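Local coordinates for UPF0249 protein EF_3048 (Enterococcus faecalis, PDB 2I5I) that probably removes acetyl groups from acetylated carbohydrates during oligosaccharide breakdown, as a magnesium-dependent homodimeric hydrolase of the YdjC family, at residues A[22-34]-A[236-248]. Residues are numbered along the deposited sequence; the frame is centred on the assembly and turned at random.
Sequences QGIIEAHKRGVVT and VEILTSQEVKEAI
Val32 overlaps four side chains of 236-248, dividing its two methyls between them. CG1 lies 3.5 Å from CG of Lys245 and meets CD1 of Ile248 tip to tip, whereas CG2 packs obliquely on CG1 of Val244, 3.8 Å away, with Leu239 CD2 slightly farther off. This division follows from chi1 of -66°, which sets CG1 anti to the carbonyl carbon and CG2 between backbone N and C. The backbone fixes the same residue: Val32 N donates to Leu239 O over 3.0 Å, bent to 140° at the hydrogen, so the last turn of helix 231-239 has a partner for that carbonyl. The two backbones come closest at Gly31, its CA 3.7 Å from Thr240 CA. The Lys245 chain brings CE to 3.6 Å from Gly31 CA; its NZ donates to Thr240 O from above the carbonyl plane and comes within 2.5 Å of Arg30 O, too short for the details of that bond to be trusted. Toward helix 18-29, Thr240 CG2 rests 3.9 Å from Ala27 CA, and the side chains of Val236 and Glu26 cross at about a right angle, through CG1 and CG. Ile9 and Leu255, from neighbouring parallel strands, also touch Val32. The contact thus packs the turn linking helix 18-29 to strand 35-38 against the junction of helices 231-239 and 242-250, where Ser241 is the N-cap: helix-layer packing beside the parallel sheet of this YdjC-family α/β fold.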
loop_
_atom_site.group_PDB
_atom_site.type_symbol
_atom_site.label_atom_id
_atom_site.label_comp_id
_atom_site.label_asym_id
_atom_site.label_seq_id
_atom_site.Cartn_x
_atom_site.Cartn_y
_atom_site.Cartn_z
ATOM N N GLN A 22 -7.378 -4.386 -17.200
ATOM C CA GLN A 22 -8.320 -4.513 -16.069
ATOM C C GLN A 22 -9.305 -5.659 -16.260
ATOM O O GLN A 22 -9.772 -6.281 -15.306
ATOM C CB GLN A 22 -9.062 -3.198 -15.849
ATOM C CG GLN A 22 -8.176 -2.035 -15.420
ATOM C CD GLN A 22 -7.492 -2.302 -14.094
ATOM O OE1 GLN A 22 -8.092 -2.853 -13.183
ATOM N NE2 GLN A 22 -6.240 -1.882 -13.917
ATOM N N GLY A 23 -9.640 -5.988 -17.505
ATOM C CA GLY A 23 -10.456 -7.164 -17.747
ATOM C C GLY A 23 -9.745 -8.440 -17.328
ATOM O O GLY A 23 -10.361 -9.325 -16.747
ATOM N N ILE A 24 -8.441 -8.522 -17.612
ATOM C CA ILE A 24 -7.699 -9.689 -17.117
ATOM C C ILE A 24 -7.669 -9.747 -15.606
ATOM O O ILE A 24 -7.898 -10.792 -14.995
ATOM C CB ILE A 24 -6.272 -9.687 -17.693
ATOM C CG1 ILE A 24 -6.285 -9.985 -19.200
ATOM C CG2 ILE A 24 -5.371 -10.668 -16.984
ATOM C CD1 ILE A 24 -5.042 -9.552 -19.928
ATOM N N ILE A 25 -7.403 -8.608 -14.945
ATOM C CA ILE A 25 -7.388 -8.617 -13.482
ATOM C C ILE A 25 -8.712 -9.095 -12.918
ATOM O O ILE A 25 -8.727 -9.851 -11.943
ATOM C CB ILE A 25 -6.981 -7.221 -12.960
ATOM C CG1 ILE A 25 -5.507 -6.921 -13.206
ATOM C CG2 ILE A 25 -7.332 -7.053 -11.484
ATOM C CD1 ILE A 25 -4.995 -5.526 -12.898
ATOM N N GLU A 26 -9.834 -8.698 -13.513
ATOM C CA GLU A 26 -11.156 -9.151 -13.082
ATOM C C GLU A 26 -11.336 -10.667 -13.158
ATOM O O GLU A 26 -11.842 -11.338 -12.274
ATOM C CB GLU A 26 -12.201 -8.449 -13.954
ATOM C CG GLU A 26 -13.634 -8.741 -13.569
ATOM C CD GLU A 26 -14.114 -8.169 -12.252
ATOM O OE1 GLU A 26 -13.439 -7.311 -11.642
ATOM O OE2 GLU A 26 -15.213 -8.594 -11.808
ATOM N N ALA A 27 -10.926 -11.183 -14.312
ATOM C CA ALA A 27 -11.009 -12.603 -14.617
ATOM C C ALA A 27 -10.155 -13.423 -13.665
ATOM O O ALA A 27 -10.470 -14.576 -13.380
ATOM C CB ALA A 27 -10.571 -12.788 -16.077
ATOM N N HIS A 28 -9.074 -12.845 -13.151
ATOM C CA HIS A 28 -8.274 -13.550 -12.152
ATOM C C HIS A 28 -8.899 -13.459 -10.768
ATOM O O HIS A 28 -9.100 -14.468 -10.080
ATOM C CB HIS A 28 -6.857 -12.984 -12.128
ATOM C CG HIS A 28 -6.009 -13.379 -10.973
ATOM N ND1 HIS A 28 -5.495 -14.653 -10.849
ATOM C CD2 HIS A 28 -5.575 -12.709 -9.881
ATOM C CE1 HIS A 28 -4.791 -14.751 -9.740
ATOM N NE2 HIS A 28 -4.812 -13.581 -9.131
ATOM N N LYS A 29 -9.223 -12.239 -10.351
ATOM C CA LYS A 29 -9.639 -11.997 -8.968
ATOM C C LYS A 29 -11.020 -12.569 -8.680
ATOM O O LYS A 29 -11.231 -13.038 -7.562
ATOM C CB LYS A 29 -9.592 -10.494 -8.664
ATOM C CG LYS A 29 -8.173 -9.943 -8.570
ATOM C CD LYS A 29 -8.173 -8.442 -8.317
ATOM C CE LYS A 29 -8.016 -8.143 -6.833
ATOM N NZ LYS A 29 -8.512 -6.758 -6.522
ATOM N N ARG A 30 -11.931 -12.525 -9.642
ATOM C CA ARG A 30 -13.274 -13.042 -9.521
ATOM C C ARG A 30 -13.485 -14.368 -10.238
ATOM O O ARG A 30 -14.567 -14.941 -10.224
ATOM C CB ARG A 30 -14.289 -12.029 -10.118
ATOM C CG ARG A 30 -15.642 -12.126 -9.414
ATOM C CD ARG A 30 -16.722 -11.299 -10.111
ATOM N NE ARG A 30 -16.386 -9.883 -10.016
ATOM C CZ ARG A 30 -16.569 -9.109 -8.954
ATOM N NH1 ARG A 30 -17.106 -9.565 -7.836
ATOM N NH2 ARG A 30 -16.211 -7.829 -9.004
ATOM N N GLY A 31 -12.467 -14.880 -10.932
ATOM C CA GLY A 31 -12.670 -15.976 -11.864
ATOM C C GLY A 31 -11.522 -16.979 -11.819
ATOM O O GLY A 31 -10.796 -17.043 -10.836
ATOM N N VAL A 32 -11.339 -17.752 -12.892
ATOM C CA VAL A 32 -10.359 -18.844 -12.794
ATOM C C VAL A 32 -9.052 -18.599 -13.531
ATOM O O VAL A 32 -8.206 -19.508 -13.603
ATOM C CB VAL A 32 -11.020 -20.161 -13.275
ATOM C CG1 VAL A 32 -12.136 -20.563 -12.313
ATOM C CG2 VAL A 32 -11.538 -20.031 -14.691
ATOM N N VAL A 33 -8.798 -17.412 -14.061
ATOM C CA VAL A 33 -7.522 -17.072 -14.688
ATOM C C VAL A 33 -6.421 -17.090 -13.631
ATOM O O VAL A 33 -6.501 -16.421 -12.594
ATOM C CB VAL A 33 -7.544 -15.710 -15.401
ATOM C CG1 VAL A 33 -6.147 -15.308 -15.857
ATOM C CG2 VAL A 33 -8.527 -15.747 -16.566
ATOM N N THR A 34 -5.369 -17.880 -13.860
ATOM C CA THR A 34 -4.316 -17.994 -12.852
ATOM C C THR A 34 -3.009 -17.349 -13.255
ATOM O O THR A 34 -2.081 -17.189 -12.437
ATOM C CB THR A 34 -4.015 -19.492 -12.553
ATOM O OG1 THR A 34 -3.310 -19.971 -13.707
ATOM C CG2 THR A 34 -5.264 -20.329 -12.409
ATOM N N VAL A 236 -14.659 -12.848 -20.122
ATOM C CA VAL A 236 -14.649 -12.486 -18.707
ATOM C C VAL A 236 -15.856 -13.107 -18.017
ATOM O O VAL A 236 -15.775 -13.673 -16.924
ATOM C CB VAL A 236 -14.691 -10.973 -18.462
ATOM C CG1 VAL A 236 -14.696 -10.723 -16.955
ATOM C CG2 VAL A 236 -13.516 -10.266 -19.109
ATOM N N GLU A 237 -16.981 -13.007 -18.732
ATOM C CA GLU A 237 -18.206 -13.469 -18.081
ATOM C C GLU A 237 -18.111 -14.951 -17.788
ATOM O O GLU A 237 -18.451 -15.443 -16.720
ATOM C CB GLU A 237 -19.394 -13.113 -18.976
ATOM C CG GLU A 237 -20.736 -13.492 -18.405
ATOM C CD GLU A 237 -21.888 -13.146 -19.338
ATOM O OE1 GLU A 237 -21.726 -13.113 -20.576
ATOM O OE2 GLU A 237 -22.979 -12.903 -18.774
ATOM N N ILE A 238 -17.633 -15.686 -18.793
ATOM C CA ILE A 238 -17.581 -17.144 -18.623
ATOM C C ILE A 238 -16.516 -17.528 -17.618
ATOM O O ILE A 238 -16.716 -18.376 -16.756
ATOM C CB ILE A 238 -17.318 -17.821 -19.982
ATOM C CG1 ILE A 238 -18.513 -17.750 -20.924
ATOM C CG2 ILE A 238 -16.847 -19.251 -19.762
ATOM C CD1 ILE A 238 -18.194 -17.761 -22.385
ATOM N N LEU A 239 -15.345 -16.893 -17.691
ATOM C CA LEU A 239 -14.276 -17.259 -16.761
ATOM C C LEU A 239 -14.544 -16.866 -15.312
ATOM O O LEU A 239 -13.867 -17.356 -14.413
ATOM C CB LEU A 239 -12.936 -16.650 -17.205
ATOM C CG LEU A 239 -12.472 -17.127 -18.591
ATOM C CD1 LEU A 239 -11.319 -16.290 -19.107
ATOM C CD2 LEU A 239 -12.096 -18.602 -18.511
ATOM N N THR A 240 -15.524 -16.004 -15.047
ATOM C CA THR A 240 -15.873 -15.635 -13.684
ATOM C C THR A 240 -17.176 -16.288 -13.230
ATOM O O THR A 240 -17.661 -16.008 -12.124
ATOM C CB THR A 240 -16.024 -14.101 -13.548
ATOM O OG1 THR A 240 -17.070 -13.694 -14.433
ATOM C CG2 THR A 240 -14.771 -13.379 -13.978
ATOM N N SER A 241 -17.748 -17.164 -14.057
ATOM C CA SER A 241 -19.004 -17.824 -13.722
ATOM C C SER A 241 -18.849 -18.914 -12.675
ATOM O O SER A 241 -17.842 -19.612 -12.579
ATOM C CB SER A 241 -19.668 -18.378 -14.987
ATOM O OG SER A 241 -18.985 -19.472 -15.573
ATOM N N GLN A 242 -19.883 -19.073 -11.838
ATOM C CA GLN A 242 -19.931 -20.140 -10.858
ATOM C C GLN A 242 -19.850 -21.526 -11.489
ATOM O O GLN A 242 -19.244 -22.433 -10.919
ATOM C CB GLN A 242 -21.231 -20.046 -10.042
ATOM C CG GLN A 242 -21.202 -20.957 -8.814
ATOM C CD GLN A 242 -20.952 -20.137 -7.558
ATOM O OE1 GLN A 242 -21.877 -19.473 -7.087
ATOM N NE2 GLN A 242 -19.733 -20.189 -7.028
ATOM N N GLU A 243 -20.465 -21.693 -12.652
ATOM C CA GLU A 243 -20.471 -22.973 -13.346
ATOM C C GLU A 243 -19.060 -23.412 -13.701
ATOM O O GLU A 243 -18.671 -24.566 -13.534
ATOM C CB GLU A 243 -21.292 -22.890 -14.635
ATOM C CG GLU A 243 -21.336 -24.239 -15.347
ATOM C CD GLU A 243 -22.298 -24.242 -16.523
ATOM O OE1 GLU A 243 -22.818 -23.153 -16.851
ATOM O OE2 GLU A 243 -22.530 -25.323 -17.108
ATOM N N VAL A 244 -18.276 -22.453 -14.197
ATOM C CA VAL A 244 -16.899 -22.807 -14.538
ATOM C C VAL A 244 -16.115 -23.185 -13.303
ATOM O O VAL A 244 -15.465 -24.232 -13.291
ATOM C CB VAL A 244 -16.212 -21.650 -15.289
ATOM C CG1 VAL A 244 -14.739 -21.973 -15.471
ATOM C CG2 VAL A 244 -16.945 -21.412 -16.597
ATOM N N LYS A 245 -16.172 -22.365 -12.249
ATOM C CA LYS A 245 -15.458 -22.704 -11.021
ATOM C C LYS A 245 -15.873 -24.078 -10.505
ATOM O O LYS A 245 -15.001 -24.882 -10.166
ATOM C CB LYS A 245 -15.689 -21.639 -9.943
ATOM C CG LYS A 245 -15.042 -20.313 -10.337
ATOM C CD LYS A 245 -15.351 -19.228 -9.319
ATOM C CE LYS A 245 -14.968 -17.857 -9.858
ATOM N NZ LYS A 245 -16.070 -16.863 -9.723
ATOM N N GLU A 246 -17.175 -24.343 -10.461
ATOM C CA GLU A 246 -17.647 -25.644 -9.977
ATOM C C GLU A 246 -17.124 -26.794 -10.832
ATOM O O GLU A 246 -16.760 -27.845 -10.291
ATOM C CB GLU A 246 -19.184 -25.658 -9.914
ATOM C CG GLU A 246 -19.684 -25.012 -8.623
ATOM C CD GLU A 246 -21.162 -24.699 -8.596
ATOM O OE1 GLU A 246 -21.892 -25.160 -9.500
ATOM O OE2 GLU A 246 -21.562 -23.986 -7.642
ATOM N N ALA A 247 -17.072 -26.613 -12.145
ATOM C CA ALA A 247 -16.645 -27.682 -13.051
ATOM C C ALA A 247 -15.222 -28.130 -12.751
ATOM O O ALA A 247 -14.900 -29.325 -12.718
ATOM C CB ALA A 247 -16.732 -27.258 -14.502
ATOM N N ILE A 248 -14.343 -27.151 -12.533
ATOM C CA ILE A 248 -12.945 -27.512 -12.236
ATOM C C ILE A 248 -12.903 -28.284 -10.930
ATOM O O ILE A 248 -12.225 -29.305 -10.779
ATOM C CB ILE A 248 -12.095 -26.231 -12.236
ATOM C CG1 ILE A 248 -11.791 -25.774 -13.674
ATOM C CG2 ILE A 248 -10.831 -26.349 -11.406
ATOM C CD1 ILE A 248 -11.730 -24.276 -13.865
#